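Local coordinates for protein lipid transferase CIDEC (Mus musculus, PDB 4MAC) that transfers triacylglycerols between lipid droplets, promoting their fusion and enlargement in white adipose tissue, and is seen here as its homodimerising CIDE-N domain, at residues K44-P49 with V78-Q83; V23-M28 with Q40-L45; S51-E56 with Q83-P88; H30-L35 with T59-E64. One frame throughout, in Å; residues are numbered along the deposited sequence.

The four contacts lie within one CIDE-N domain, a ubiquitin-like roll in which helix 32-43 packs on a mixed sheet. Interactions 2 and 4 use the two ends of that helix, their centres about 15 Å apart on opposite sides of the centre of the chain; they meet where Ile27 CG2 lies 3.8 Å from Leu35 CD1. Interaction 1 follows on from interaction 2 through Lys44 and Leu45, and Val78 CG2 packs 4.0 Å from Leu43 CD1. Interactions 1 and 3 share Gln83 and touch across neighbouring strands, whereas Leu52 CD2 of interaction 3 meets Leu32 CD1 of interaction 4 at 3.4 Å. Interaction 2 also borders the second subunit.

Interaction 1. Residues K44-P49 with V78-Q83; sequences KLKDKP and VLLKGQ
Leu45 and Leu80 carry the apolar part of this contact, their side chains passing at a slant with Leu45 CD1 4.1 Å from Leu80 CD2. The same Leu45 CD1 meets Val78 CG2 at 3.7 Å, and the other methyl of Leu45 also rests on that valine branch. Leu80 is the buried centre: with CG anti to its carbonyl carbon (chi1 -58°) the branched end is brought to the loop, and its two methyls meet different neighbours. Leu80 CD1 takes the aliphatic stem of Lys46, at 3.7 Å from Lys46 CG, while the lysine chain runs on extended past the leucine. Leu80 CD2 turns to the backbone of the loop, 3.3 Å from Asp47 O and 3.4 Å from Lys48 O, so one methyl lies against two successive carbonyl groups. The loop 44-49 connects helix 32-43 to strand 49-54 in the ubiquitin-like roll of the CIDE-N domain, and here it packs against residues 78-80 of strand 75-80. Val39 of the helix touches Leu45, Pro49 and Val78. No hydrogen bond crosses between the two segments. Lys48 N donates to the anti lone pair of Asp47 OD1 at 2.7 Å, a bond local to the loop. Residues Leu80 to Gln83 form a type II turn closed by Gln83 N to Leu80 O, and Gln83 OE1 accepts from Leu80 N at 2.9 Å, almost straight at 176° although the donor sits above the amide plane.

Interaction 2. Residues V23-M28 with Q40-L45; sequences VRKGIM and QDILKL
Lys25 NZ donates to Ile42 O at 2.8 Å, nearly in line with the carbonyl (C=O...N angle 165°), and the same ammonium forms a salt bridge with Glu62 of the second subunit. The chain that brings it there is fully extended beyond CG. On the way, Lys25 CG passes Leu43 CD2 at 3.9 Å, the two side chains running in opposite directions, and Lys25 CD crosses Ile42 CG2 at a slant, 3.9 Å away. Ile27 and Ile42 instead reach toward each other tip to tip: Ile27 CG2 touches Ile42 CD1 at 3.7 Å, and Ile27 CD1 meets Ile42 CG2 at 3.7 Å. In Ile42, CG2 is anti to the backbone N and CG1 anti to the carbonyl carbon (chi1 -65°), an arrangement that presents both branches to Ile27. Beyond the lysine, Val23 CG2 closes on Leu43 CD2 at 3.9 Å. Strand 24-29 thus packs against the last turn of helix 32-43, in the helix-on-sheet arrangement of the ubiquitin-like roll. The carbonyl lies at the helix C-terminus, whose partial negative charge would be expected to suit the ammonium, and the acid of the neighbouring subunit probably adds to the stabilisation, so one ammonium group ties the fold of this domain to its dimer interface.

Interaction 3. Residues S51-E56 with Q83-P88; sequences SLVLEE and QKWKPP
From Val53 to Glu56 and from Trp85 to Pro88 the backbones run nearly side by side in the same direction, 18° apart, with Val53 CA 7.6 Å from Trp85 CA. At that spacing the indole of Trp85 bridges the gap. Its CG lies anti to the backbone N (chi1 172°), and the ring reaches Glu55 edge first: Trp85 NE1 donates to Glu55 O at 2.9 Å with an almost straight N-H...O angle of 175°. The oxygen lies within the indole plane, yet the donor stands well above the plane of the peptide carbonyl. Val53 meets the pyrrole side of the ring crosswise, its CG1 3.9 Å from Trp85 CD1, and at the benzo side Glu56 O lies 3.6 Å from Trp85 CZ2. Three consecutive residues, 54 to 56, therefore present their carbonyl oxygens along the indole. Over one ring face sits Pro87 N of the same segment, near the rim. The carboxylate of Glu55 turns to Arg21 in a salt bridge, and Arg21 also packs on Trp85 and Pro88. By this route the tail after strand 75-80 is laid against the end of strand 49-54, whose backbone pairs with strand 75-80 and, along its other edge, with strand 60-61.

Interaction 4. Residues H30-L35 with T59-E64; sequences HSLEDL and TIVETE
Leu32 projects from the first turn of helix 32-43 onto residues 61-64, which lead from the short strand 60-61 into helix 64-69. Its CB faces the stem of Glu64, 4.1 Å from Glu64 CG. From there CG swings anti to the backbone N (chi1 -177°), carrying the methyls across toward the other chain segment. Leu32 CD1 heads for the valine, 4.2 Å from Val61 CG1, and Leu32 CD2 lies over the loop backbone, 3.6 Å from Thr63 O and 3.8 Å from Glu62 C. The leucine tip is thus set against peptide groups of the loop as well as an apolar side chain. Glu64 also reaches the residue before the helix. Its chain bends at chi2 (-91°), folding the carboxylate back to where Glu64 OE1 comes 3.3 Å from Ser31 CA and meets Ser31 CB besides; these are packing contacts, and the polar partner of OE1 is Gln68 in helix 64-69. The start of helix 32-43 is capped by its own residues. Ser31 is the N-cap, its OG accepting from Asp34 N at 2.9 Å, and Asp34 OD2 in turn takes His30 N through its anti lone pair at 2.9 Å while also forming a salt bridge with Lys38. Thr63 occupies the corresponding N-cap position of helix 64-69, so the contact joins the beginnings of two helices. Leu32 and Val61 both reach Phe67 of that second helix, and Leu32 also packs on Leu52 of strand 49-54, which lies beside strand 60-61 in the sheet of the roll.

Interaction 1. Residues K44-P49 with V78-Q83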
loop_
_atom_site.group_PDB
_atom_site.type_symbol
_atom_site.label_atom_id
_atom_site.label_comp_id
_atom_site.label_asym_id
_atom_site.label_seq_id
_atom_site.Cartn_x
_atom_site.Cartn_y
_atom_site.Cartn_z
ATOM N N LYS A 44 -6.980 -6.152 -9.367
ATOM C CA LYS A 44 -8.200 -6.776 -9.926
ATOM C C LYS A 44 -8.760 -5.892 -11.048
ATOM O O LYS A 44 -9.947 -5.586 -11.087
ATOM C CB LYS A 44 -9.247 -6.980 -8.833
ATOM C CG LYS A 44 -8.744 -7.800 -7.607
ATOM C CD LYS A 44 -9.951 -8.247 -6.743
ATOM C CE LYS A 44 -9.578 -9.420 -5.780
ATOM N NZ LYS A 44 -9.619 -10.823 -6.349
ATOM N N LEU A 45 -7.875 -5.435 -11.926
ATOM C CA LEU A 45 -8.255 -4.483 -12.968
ATOM C C LEU A 45 -8.993 -5.254 -14.035
ATOM O O LEU A 45 -8.640 -6.389 -14.296
ATOM C CB LEU A 45 -6.995 -3.875 -13.588
ATOM C CG LEU A 45 -6.091 -3.055 -12.659
ATOM C CD1 LEU A 45 -4.918 -2.516 -13.425
ATOM C CD2 LEU A 45 -6.872 -1.916 -12.024
ATOM N N LYS A 46 -10.005 -4.667 -14.659
ATOM C CA LYS A 46 -10.765 -5.383 -15.700
ATOM C C LYS A 46 -9.953 -5.696 -16.977
ATOM O O LYS A 46 -10.304 -6.600 -17.707
ATOM C CB LYS A 46 -12.091 -4.658 -16.029
ATOM C CG LYS A 46 -11.932 -3.296 -16.644
ATOM C CD LYS A 46 -13.274 -2.698 -17.182
ATOM C CE LYS A 46 -13.010 -1.369 -17.931
ATOM N NZ LYS A 46 -14.135 -0.388 -17.946
ATOM N N ASP A 47 -8.858 -4.991 -17.211
ATOM C CA ASP A 47 -8.019 -5.213 -18.364
ATOM C C ASP A 47 -6.655 -4.603 -18.032
ATOM O O ASP A 47 -6.473 -4.033 -16.945
ATOM C CB ASP A 47 -8.609 -4.496 -19.612
ATOM C CG ASP A 47 -8.245 -5.222 -20.953
ATOM O OD1 ASP A 47 -7.081 -5.662 -21.110
ATOM O OD2 ASP A 47 -9.127 -5.336 -21.855
ATOM N N LYS A 48 -5.735 -4.692 -18.989
ATOM C CA LYS A 48 -4.340 -4.281 -18.831
ATOM C C LYS A 48 -4.237 -2.775 -18.669
ATOM O O LYS A 48 -5.065 -2.025 -19.194
ATOM C CB LYS A 48 -3.549 -4.716 -20.064
ATOM C CG LYS A 48 -2.121 -5.155 -19.779
ATOM C CD LYS A 48 -1.731 -6.464 -20.520
ATOM C CE LYS A 48 -0.974 -6.212 -21.846
ATOM N NZ LYS A 48 0.497 -6.517 -21.723
ATOM N N PRO A 49 -3.221 -2.311 -17.924
ATOM C CA PRO A 49 -3.066 -0.855 -17.783
ATOM C C PRO A 49 -2.606 -0.161 -19.070
ATOM O O PRO A 49 -1.846 -0.733 -19.835
ATOM C CB PRO A 49 -1.976 -0.740 -16.725
ATOM C CG PRO A 49 -1.171 -2.002 -16.917
ATOM C CD PRO A 49 -2.263 -3.027 -17.068
ATOM N N VAL A 78 -3.194 3.836 -11.601
ATOM C CA VAL A 78 -3.204 3.209 -12.900
ATOM C C VAL A 78 -4.428 3.645 -13.689
ATOM O O VAL A 78 -5.533 3.765 -13.156
ATOM C CB VAL A 78 -3.051 1.672 -12.875
ATOM C CG1 VAL A 78 -1.902 1.312 -11.990
ATOM C CG2 VAL A 78 -4.296 0.984 -12.390
ATOM N N LEU A 79 -4.222 3.880 -14.962
ATOM C CA LEU A 79 -5.329 4.216 -15.838
ATOM C C LEU A 79 -5.445 3.138 -16.879
ATOM O O LEU A 79 -4.450 2.741 -17.496
ATOM C CB LEU A 79 -5.083 5.573 -16.504
ATOM C CG LEU A 79 -5.503 6.883 -15.869
ATOM C CD1 LEU A 79 -5.786 6.857 -14.410
ATOM C CD2 LEU A 79 -4.465 7.969 -16.189
ATOM N N LEU A 80 -6.666 2.669 -17.078
ATOM C CA LEU A 80 -6.946 1.724 -18.164
ATOM C C LEU A 80 -7.266 2.564 -19.395
ATOM O O LEU A 80 -7.547 3.780 -19.284
ATOM C CB LEU A 80 -8.180 0.869 -17.772
ATOM C CG LEU A 80 -8.028 0.094 -16.468
ATOM C CD1 LEU A 80 -9.293 -0.763 -16.179
ATOM C CD2 LEU A 80 -6.781 -0.743 -16.562
ATOM N N LYS A 81 -7.267 1.922 -20.565
ATOM C CA LYS A 81 -7.704 2.567 -21.799
ATOM C C LYS A 81 -8.832 3.562 -21.602
ATOM O O LYS A 81 -9.923 3.206 -21.113
ATOM C CB LYS A 81 -8.137 1.523 -22.824
ATOM C CG LYS A 81 -8.703 2.144 -24.068
ATOM C CD LYS A 81 -8.782 1.139 -25.251
ATOM C CE LYS A 81 -9.028 1.969 -26.515
ATOM N NZ LYS A 81 -10.083 1.376 -27.358
ATOM N N GLY A 82 -8.557 4.826 -21.958
ATOM C CA GLY A 82 -9.597 5.850 -21.935
ATOM C C GLY A 82 -10.034 6.418 -20.590
ATOM O O GLY A 82 -10.888 7.315 -20.562
ATOM N N GLN A 83 -9.485 5.908 -19.482
ATOM C CA GLN A 83 -9.668 6.496 -18.157
ATOM C C GLN A 83 -8.805 7.726 -18.060
ATOM O O GLN A 83 -7.736 7.808 -18.682
ATOM C CB GLN A 83 -9.212 5.546 -17.058
ATOM C CG GLN A 83 -10.367 4.877 -16.338
ATOM C CD GLN A 83 -9.974 3.587 -15.683
ATOM O OE1 GLN A 83 -8.824 3.378 -15.311
ATOM N NE2 GLN A 83 -10.939 2.695 -15.523
#

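Interaction 2. Residues V23-M28 with Q40-L45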
loop_
_atom_site.group_PDB
_atom_site.type_symbol
_atom_site.label_atom_id
_atom_site.label_comp_id
_atom_site.label_asym_id
_atom_site.label_seq_id
_atom_site.Cartn_x
_atom_site.Cartn_y
_atom_site.Cartn_z
ATOM N N VAL A 23 -9.389 1.282 -4.234
ATOM C CA VAL A 23 -8.414 0.248 -3.840
ATOM C C VAL A 23 -6.986 0.763 -4.026
ATOM O O VAL A 23 -6.638 1.369 -5.067
ATOM C CB VAL A 23 -8.779 -1.195 -4.401
ATOM C CG1 VAL A 23 -9.696 -1.142 -5.590
ATOM C CG2 VAL A 23 -7.578 -2.228 -4.543
ATOM N N ARG A 24 -6.210 0.642 -2.939
ATOM C CA ARG A 24 -4.858 1.128 -2.897
ATOM C C ARG A 24 -4.001 0.020 -2.313
ATOM O O ARG A 24 -4.335 -0.528 -1.264
ATOM C CB ARG A 24 -4.800 2.389 -2.023
ATOM C CG ARG A 24 -4.425 3.639 -2.782
ATOM C CD ARG A 24 -5.220 4.900 -2.375
ATOM N NE ARG A 24 -5.657 4.896 -0.986
ATOM C CZ ARG A 24 -6.928 4.885 -0.580
ATOM N NH1 ARG A 24 -7.922 4.870 -1.445
ATOM N NH2 ARG A 24 -7.212 4.896 0.722
ATOM N N LYS A 25 -2.918 -0.353 -3.000
ATOM C CA LYS A 25 -2.149 -1.481 -2.522
ATOM C C LYS A 25 -0.655 -1.313 -2.692
ATOM O O LYS A 25 -0.217 -0.730 -3.670
ATOM C CB LYS A 25 -2.598 -2.775 -3.240
ATOM C CG LYS A 25 -4.104 -3.153 -3.001
ATOM C CD LYS A 25 -4.317 -4.539 -3.545
ATOM C CE LYS A 25 -5.706 -5.121 -3.229
ATOM N NZ LYS A 25 -5.698 -6.528 -3.728
ATOM N N GLY A 26 0.110 -1.884 -1.758
ATOM C CA GLY A 26 1.577 -1.865 -1.806
ATOM C C GLY A 26 2.109 -2.989 -2.687
ATOM O O GLY A 26 1.777 -4.142 -2.461
ATOM N N ILE A 27 2.877 -2.656 -3.725
ATOM C CA ILE A 27 3.333 -3.657 -4.670
ATOM C C ILE A 27 4.828 -3.510 -4.764
ATOM O O ILE A 27 5.330 -2.379 -4.817
ATOM C CB ILE A 27 2.740 -3.419 -6.088
ATOM C CG1 ILE A 27 1.203 -3.438 -6.047
ATOM C CG2 ILE A 27 3.324 -4.423 -7.119
ATOM C CD1 ILE A 27 0.499 -3.197 -7.358
ATOM N N MET A 28 5.540 -4.633 -4.774
ATOM C CA MET A 28 6.987 -4.596 -4.925
ATOM C C MET A 28 7.375 -4.621 -6.402
ATOM O O MET A 28 6.824 -5.405 -7.147
ATOM C CB MET A 28 7.599 -5.797 -4.167
ATOM C CG MET A 28 7.463 -5.680 -2.626
ATOM S SD MET A 28 8.158 -4.146 -1.952
ATOM C CE MET A 28 9.891 -4.302 -2.398
ATOM N N GLN A 40 -2.493 -5.355 -12.805
ATOM C CA GLN A 40 -3.787 -5.928 -13.125
ATOM C C GLN A 40 -4.218 -7.046 -12.165
ATOM O O GLN A 40 -5.317 -6.994 -11.656
ATOM C CB GLN A 40 -3.840 -6.426 -14.597
ATOM C CG GLN A 40 -5.246 -6.942 -15.017
ATOM C CD GLN A 40 -5.339 -7.476 -16.479
ATOM O OE1 GLN A 40 -4.359 -7.490 -17.237
ATOM N NE2 GLN A 40 -6.537 -7.911 -16.859
ATOM N N ASP A 41 -3.393 -8.066 -11.939
ATOM C CA ASP A 41 -3.826 -9.150 -11.030
ATOM C C ASP A 41 -3.996 -8.605 -9.613
ATOM O O ASP A 41 -4.935 -8.974 -8.878
ATOM C CB ASP A 41 -2.840 -10.332 -10.995
ATOM C CG ASP A 41 -2.999 -11.293 -12.182
ATOM O OD1 ASP A 41 -4.021 -11.204 -12.930
ATOM O OD2 ASP A 41 -2.061 -12.125 -12.393
ATOM N N ILE A 42 -3.085 -7.713 -9.232
ATOM C CA ILE A 42 -3.046 -7.218 -7.836
ATOM C C ILE A 42 -4.230 -6.324 -7.486
ATOM O O ILE A 42 -4.850 -6.474 -6.443
ATOM C CB ILE A 42 -1.698 -6.583 -7.499
ATOM C CG1 ILE A 42 -0.604 -7.678 -7.568
ATOM C CG2 ILE A 42 -1.749 -5.901 -6.076
ATOM C CD1 ILE A 42 0.842 -7.219 -7.287
ATOM N N LEU A 43 -4.588 -5.439 -8.395
ATOM C CA LEU A 43 -5.634 -4.460 -8.156
ATOM C C LEU A 43 -7.001 -4.993 -8.713
ATOM O O LEU A 43 -8.052 -4.376 -8.519
ATOM C CB LEU A 43 -5.206 -3.136 -8.829
ATOM C CG LEU A 43 -4.039 -2.320 -8.214
ATOM C CD1 LEU A 43 -3.837 -1.022 -8.977
ATOM C CD2 LEU A 43 -4.379 -1.954 -6.753
ATOM N N LYS A 44 -6.980 -6.152 -9.367
ATOM C CA LYS A 44 -8.200 -6.776 -9.926
ATOM C C LYS A 44 -8.760 -5.892 -11.048
ATOM O O LYS A 44 -9.947 -5.586 -11.087
ATOM C CB LYS A 44 -9.247 -6.980 -8.833
ATOM C CG LYS A 44 -8.744 -7.800 -7.607
ATOM C CD LYS A 44 -9.951 -8.247 -6.743
ATOM C CE LYS A 44 -9.578 -9.420 -5.780
ATOM N NZ LYS A 44 -9.619 -10.823 -6.349
ATOM N N LEU A 45 -7.875 -5.435 -11.926
ATOM C CA LEU A 45 -8.255 -4.483 -12.968
ATOM C C LEU A 45 -8.993 -5.254 -14.035
ATOM O O LEU A 45 -8.640 -6.389 -14.296
ATOM C CB LEU A 45 -6.995 -3.875 -13.588
ATOM C CG LEU A 45 -6.091 -3.055 -12.659
ATOM C CD1 LEU A 45 -4.918 -2.516 -13.425
ATOM C CD2 LEU A 45 -6.872 -1.916 -12.024
#

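Interaction 3. Residues S51-E56 with Q83-P88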
loop_
_atom_site.group_PDB
_atom_site.type_symbol
_atom_site.label_atom_id
_atom_site.label_comp_id
_atom_site.label_asym_id
_atom_site.label_seq_id
_atom_site.Cartn_x
_atom_site.Cartn_y
_atom_site.Cartn_z
ATOM N N SER A 51 -1.732 3.420 -18.737
ATOM C CA SER A 51 -0.919 4.539 -18.294
ATOM C C SER A 51 -0.681 4.470 -16.773
ATOM O O SER A 51 -1.558 4.055 -16.017
ATOM C CB SER A 51 -1.625 5.836 -18.660
ATOM O OG SER A 51 -0.676 6.838 -18.934
ATOM N N LEU A 52 0.495 4.907 -16.324
ATOM C CA LEU A 52 0.734 5.093 -14.900
ATOM C C LEU A 52 0.948 6.558 -14.642
ATOM O O LEU A 52 1.747 7.213 -15.323
ATOM C CB LEU A 52 1.966 4.343 -14.468
ATOM C CG LEU A 52 2.206 4.294 -12.956
ATOM C CD1 LEU A 52 1.089 3.443 -12.219
ATOM C CD2 LEU A 52 3.620 3.793 -12.627
ATOM N N VAL A 53 0.261 7.047 -13.622
ATOM C CA VAL A 53 0.170 8.457 -13.381
ATOM C C VAL A 53 0.390 8.754 -11.869
ATOM O O VAL A 53 0.249 7.866 -11.056
ATOM C CB VAL A 53 -1.225 8.828 -13.933
ATOM C CG1 VAL A 53 -2.282 9.023 -12.859
ATOM C CG2 VAL A 53 -1.162 9.875 -14.915
ATOM N N LEU A 54 0.757 9.982 -11.494
ATOM C CA LEU A 54 0.832 10.313 -10.084
ATOM C C LEU A 54 -0.544 10.576 -9.565
ATOM O O LEU A 54 -1.298 11.402 -10.131
ATOM C CB LEU A 54 1.721 11.525 -9.825
ATOM C CG LEU A 54 3.186 11.346 -10.237
ATOM C CD1 LEU A 54 3.987 12.511 -9.676
ATOM C CD2 LEU A 54 3.696 10.036 -9.657
ATOM N N GLU A 55 -0.873 9.899 -8.474
ATOM C CA GLU A 55 -2.199 10.025 -7.914
ATOM C C GLU A 55 -2.502 11.483 -7.515
ATOM O O GLU A 55 -3.618 11.955 -7.632
ATOM C CB GLU A 55 -2.333 9.040 -6.741
ATOM C CG GLU A 55 -2.852 9.606 -5.428
ATOM C CD GLU A 55 -4.248 10.056 -5.527
ATOM O OE1 GLU A 55 -4.906 9.521 -6.463
ATOM O OE2 GLU A 55 -4.675 10.952 -4.739
ATOM N N GLU A 56 -1.472 12.189 -7.059
ATOM C CA GLU A 56 -1.580 13.580 -6.597
ATOM C C GLU A 56 -2.044 14.630 -7.665
ATOM O O GLU A 56 -2.862 15.500 -7.359
ATOM C CB GLU A 56 -0.206 13.915 -6.019
ATOM C CG GLU A 56 -0.008 15.186 -5.278
ATOM C CD GLU A 56 1.484 15.507 -5.173
ATOM O OE1 GLU A 56 1.832 16.717 -5.192
ATOM O OE2 GLU A 56 2.304 14.560 -5.079
ATOM N N GLN A 83 -9.485 5.908 -19.482
ATOM C CA GLN A 83 -9.668 6.496 -18.157
ATOM C C GLN A 83 -8.805 7.726 -18.060
ATOM O O GLN A 83 -7.736 7.808 -18.682
ATOM C CB GLN A 83 -9.212 5.546 -17.058
ATOM C CG GLN A 83 -10.367 4.877 -16.338
ATOM C CD GLN A 83 -9.974 3.587 -15.683
ATOM O OE1 GLN A 83 -8.824 3.378 -15.311
ATOM N NE2 GLN A 83 -10.939 2.695 -15.523
ATOM N N LYS A 84 -9.264 8.698 -17.287
ATOM C CA LYS A 84 -8.498 9.918 -17.150
ATOM C C LYS A 84 -8.266 10.140 -15.676
ATOM O O LYS A 84 -9.083 9.713 -14.849
ATOM C CB LYS A 84 -9.240 11.091 -17.803
ATOM C CG LYS A 84 -9.120 11.144 -19.351
ATOM C CD LYS A 84 -10.269 10.313 -20.018
ATOM C CE LYS A 84 -10.421 10.512 -21.575
ATOM N NZ LYS A 84 -9.178 10.187 -22.409
ATOM N N TRP A 85 -7.138 10.751 -15.335
ATOM C CA TRP A 85 -6.895 11.160 -13.981
ATOM C C TRP A 85 -7.921 12.266 -13.658
ATOM O O TRP A 85 -8.220 13.118 -14.508
ATOM C CB TRP A 85 -5.458 11.647 -13.817
ATOM C CG TRP A 85 -5.213 12.269 -12.478
ATOM C CD1 TRP A 85 -4.777 11.634 -11.356
ATOM C CD2 TRP A 85 -5.426 13.653 -12.114
ATOM N NE1 TRP A 85 -4.688 12.541 -10.304
ATOM C CE2 TRP A 85 -5.095 13.777 -10.740
ATOM C CE3 TRP A 85 -5.866 14.804 -12.821
ATOM C CZ2 TRP A 85 -5.157 15.004 -10.060
ATOM C CZ3 TRP A 85 -5.926 16.022 -12.152
ATOM C CH2 TRP A 85 -5.589 16.118 -10.780
ATOM N N LYS A 86 -8.487 12.203 -12.451
ATOM C CA LYS A 86 -9.386 13.234 -11.971
ATOM C C LYS A 86 -8.934 13.702 -10.591
ATOM O O LYS A 86 -8.368 12.927 -9.819
ATOM C CB LYS A 86 -10.843 12.757 -11.956
ATOM C CG LYS A 86 -11.152 11.518 -11.149
ATOM C CD LYS A 86 -12.477 10.855 -11.620
ATOM C CE LYS A 86 -13.679 11.405 -10.851
ATOM N NZ LYS A 86 -15.033 11.114 -11.467
ATOM N N PRO A 87 -9.191 14.975 -10.273
ATOM C CA PRO A 87 -8.742 15.501 -8.978
ATOM C C PRO A 87 -9.441 14.836 -7.807
ATOM O O PRO A 87 -10.614 14.470 -7.930
ATOM C CB PRO A 87 -9.113 16.996 -9.033
ATOM C CG PRO A 87 -9.609 17.261 -10.422
ATOM C CD PRO A 87 -9.929 15.965 -11.084
ATOM N N PRO A 88 -8.730 14.671 -6.668
ATOM C CA PRO A 88 -9.410 14.128 -5.507
ATOM C C PRO A 88 -10.141 15.246 -4.752
ATOM O O PRO A 88 -11.359 15.164 -4.576
ATOM C CB PRO A 88 -8.255 13.590 -4.670
ATOM C CG PRO A 88 -7.151 14.575 -4.940
ATOM C CD PRO A 88 -7.287 14.890 -6.403
#

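Interaction 4. Residues H30-L35 with T59-E64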
loop_
_atom_site.group_PDB
_atom_site.type_symbol
_atom_site.label_atom_id
_atom_site.label_comp_id
_atom_site.label_asym_id
_atom_site.label_seq_id
_atom_site.Cartn_x
_atom_site.Cartn_y
_atom_site.Cartn_z
ATOM N N HIS A 30 10.596 -4.085 -9.650
ATOM C CA HIS A 30 11.982 -3.893 -10.029
ATOM C C HIS A 30 12.138 -2.792 -11.066
ATOM O O HIS A 30 13.253 -2.333 -11.267
ATOM C CB HIS A 30 12.545 -5.190 -10.614
ATOM C CG HIS A 30 12.607 -6.289 -9.616
ATOM N ND1 HIS A 30 13.637 -6.396 -8.694
ATOM C CD2 HIS A 30 11.742 -7.295 -9.346
ATOM C CE1 HIS A 30 13.415 -7.447 -7.922
ATOM N NE2 HIS A 30 12.270 -8.006 -8.292
ATOM N N SER A 31 11.042 -2.434 -11.753
ATOM C CA SER A 31 11.022 -1.409 -12.789
ATOM C C SER A 31 9.584 -0.963 -13.026
ATOM O O SER A 31 8.651 -1.575 -12.511
ATOM C CB SER A 31 11.527 -1.995 -14.113
ATOM O OG SER A 31 10.712 -3.122 -14.465
ATOM N N LEU A 32 9.428 0.095 -13.823
ATOM C CA LEU A 32 8.163 0.542 -14.320
ATOM C C LEU A 32 7.449 -0.575 -15.086
ATOM O O LEU A 32 6.255 -0.908 -14.828
ATOM C CB LEU A 32 8.387 1.771 -15.204
ATOM C CG LEU A 32 7.200 2.473 -15.804
ATOM C CD1 LEU A 32 6.133 2.775 -14.717
ATOM C CD2 LEU A 32 7.705 3.757 -16.473
ATOM N N GLU A 33 8.189 -1.211 -15.987
ATOM C CA GLU A 33 7.604 -2.311 -16.775
ATOM C C GLU A 33 7.134 -3.477 -15.885
ATOM O O GLU A 33 6.053 -4.049 -16.080
ATOM C CB GLU A 33 8.578 -2.787 -17.901
ATOM C CG GLU A 33 8.083 -4.037 -18.678
ATOM C CD GLU A 33 9.244 -4.897 -19.259
ATOM O OE1 GLU A 33 10.172 -4.305 -19.874
ATOM O OE2 GLU A 33 9.206 -6.165 -19.126
ATOM N N ASP A 34 7.944 -3.834 -14.910
ATOM C CA ASP A 34 7.571 -4.884 -13.949
ATOM C C ASP A 34 6.302 -4.497 -13.194
ATOM O O ASP A 34 5.393 -5.289 -13.061
ATOM C CB ASP A 34 8.714 -5.042 -12.944
ATOM C CG ASP A 34 8.537 -6.211 -12.048
ATOM O OD1 ASP A 34 7.847 -7.170 -12.489
ATOM O OD2 ASP A 34 9.069 -6.163 -10.906
ATOM N N LEU A 35 6.260 -3.252 -12.711
ATOM C CA LEU A 35 5.112 -2.733 -12.022
ATOM C C LEU A 35 3.877 -2.856 -12.893
ATOM O O LEU A 35 2.841 -3.351 -12.465
ATOM C CB LEU A 35 5.348 -1.268 -11.578
ATOM C CG LEU A 35 4.142 -0.686 -10.805
ATOM C CD1 LEU A 35 3.947 -1.485 -9.433
ATOM C CD2 LEU A 35 4.177 0.866 -10.580
ATOM N N THR A 59 0.447 13.652 -13.117
ATOM C CA THR A 59 1.707 13.568 -13.896
ATOM C C THR A 59 1.993 12.186 -14.507
ATOM O O THR A 59 1.993 11.193 -13.791
ATOM C CB THR A 59 2.874 14.006 -13.041
ATOM O OG1 THR A 59 2.584 15.305 -12.482
ATOM C CG2 THR A 59 4.130 14.072 -13.888
ATOM N N ILE A 60 2.270 12.118 -15.817
ATOM C CA ILE A 60 2.465 10.838 -16.444
ATOM C C ILE A 60 3.845 10.279 -16.111
ATOM O O ILE A 60 4.871 11.000 -16.238
ATOM C CB ILE A 60 2.147 10.867 -17.934
ATOM C CG1 ILE A 60 0.651 11.100 -18.113
ATOM C CG2 ILE A 60 2.528 9.530 -18.605
ATOM C CD1 ILE A 60 0.238 11.725 -19.492
ATOM N N VAL A 61 3.871 9.028 -15.666
ATOM C CA VAL A 61 5.162 8.329 -15.426
ATOM C C VAL A 61 5.414 7.405 -16.594
ATOM O O VAL A 61 4.699 6.416 -16.772
ATOM C CB VAL A 61 5.139 7.476 -14.166
ATOM C CG1 VAL A 61 6.574 6.901 -13.836
ATOM C CG2 VAL A 61 4.585 8.247 -13.065
ATOM N N GLU A 62 6.386 7.746 -17.430
ATOM C CA GLU A 62 6.563 7.020 -18.682
ATOM C C GLU A 62 7.991 6.636 -18.972
ATOM O O GLU A 62 8.285 6.026 -20.006
ATOM C CB GLU A 62 5.911 7.717 -19.890
ATOM C CG GLU A 62 6.402 9.105 -20.276
ATOM C CD GLU A 62 5.606 9.670 -21.491
ATOM O OE1 GLU A 62 4.410 9.299 -21.708
ATOM O OE2 GLU A 62 6.163 10.475 -22.248
ATOM N N THR A 63 8.858 6.900 -18.014
ATOM C CA THR A 63 10.229 6.424 -18.158
ATOM C C THR A 63 10.678 5.794 -16.896
ATOM O O THR A 63 10.251 6.198 -15.762
ATOM C CB THR A 63 11.204 7.536 -18.561
ATOM O OG1 THR A 63 12.492 6.957 -18.751
ATOM C CG2 THR A 63 11.356 8.550 -17.466
ATOM N N GLU A 64 11.559 4.817 -17.072
ATOM C CA GLU A 64 12.073 4.076 -15.908
ATOM C C GLU A 64 12.869 4.965 -14.914
ATOM O O GLU A 64 12.786 4.843 -13.698
ATOM C CB GLU A 64 12.839 2.839 -16.360
ATOM C CG GLU A 64 12.475 1.647 -15.413
ATOM C CD GLU A 64 13.430 1.628 -14.333
ATOM O OE1 GLU A 64 13.204 1.018 -13.297
ATOM O OE2 GLU A 64 14.464 2.293 -14.545
#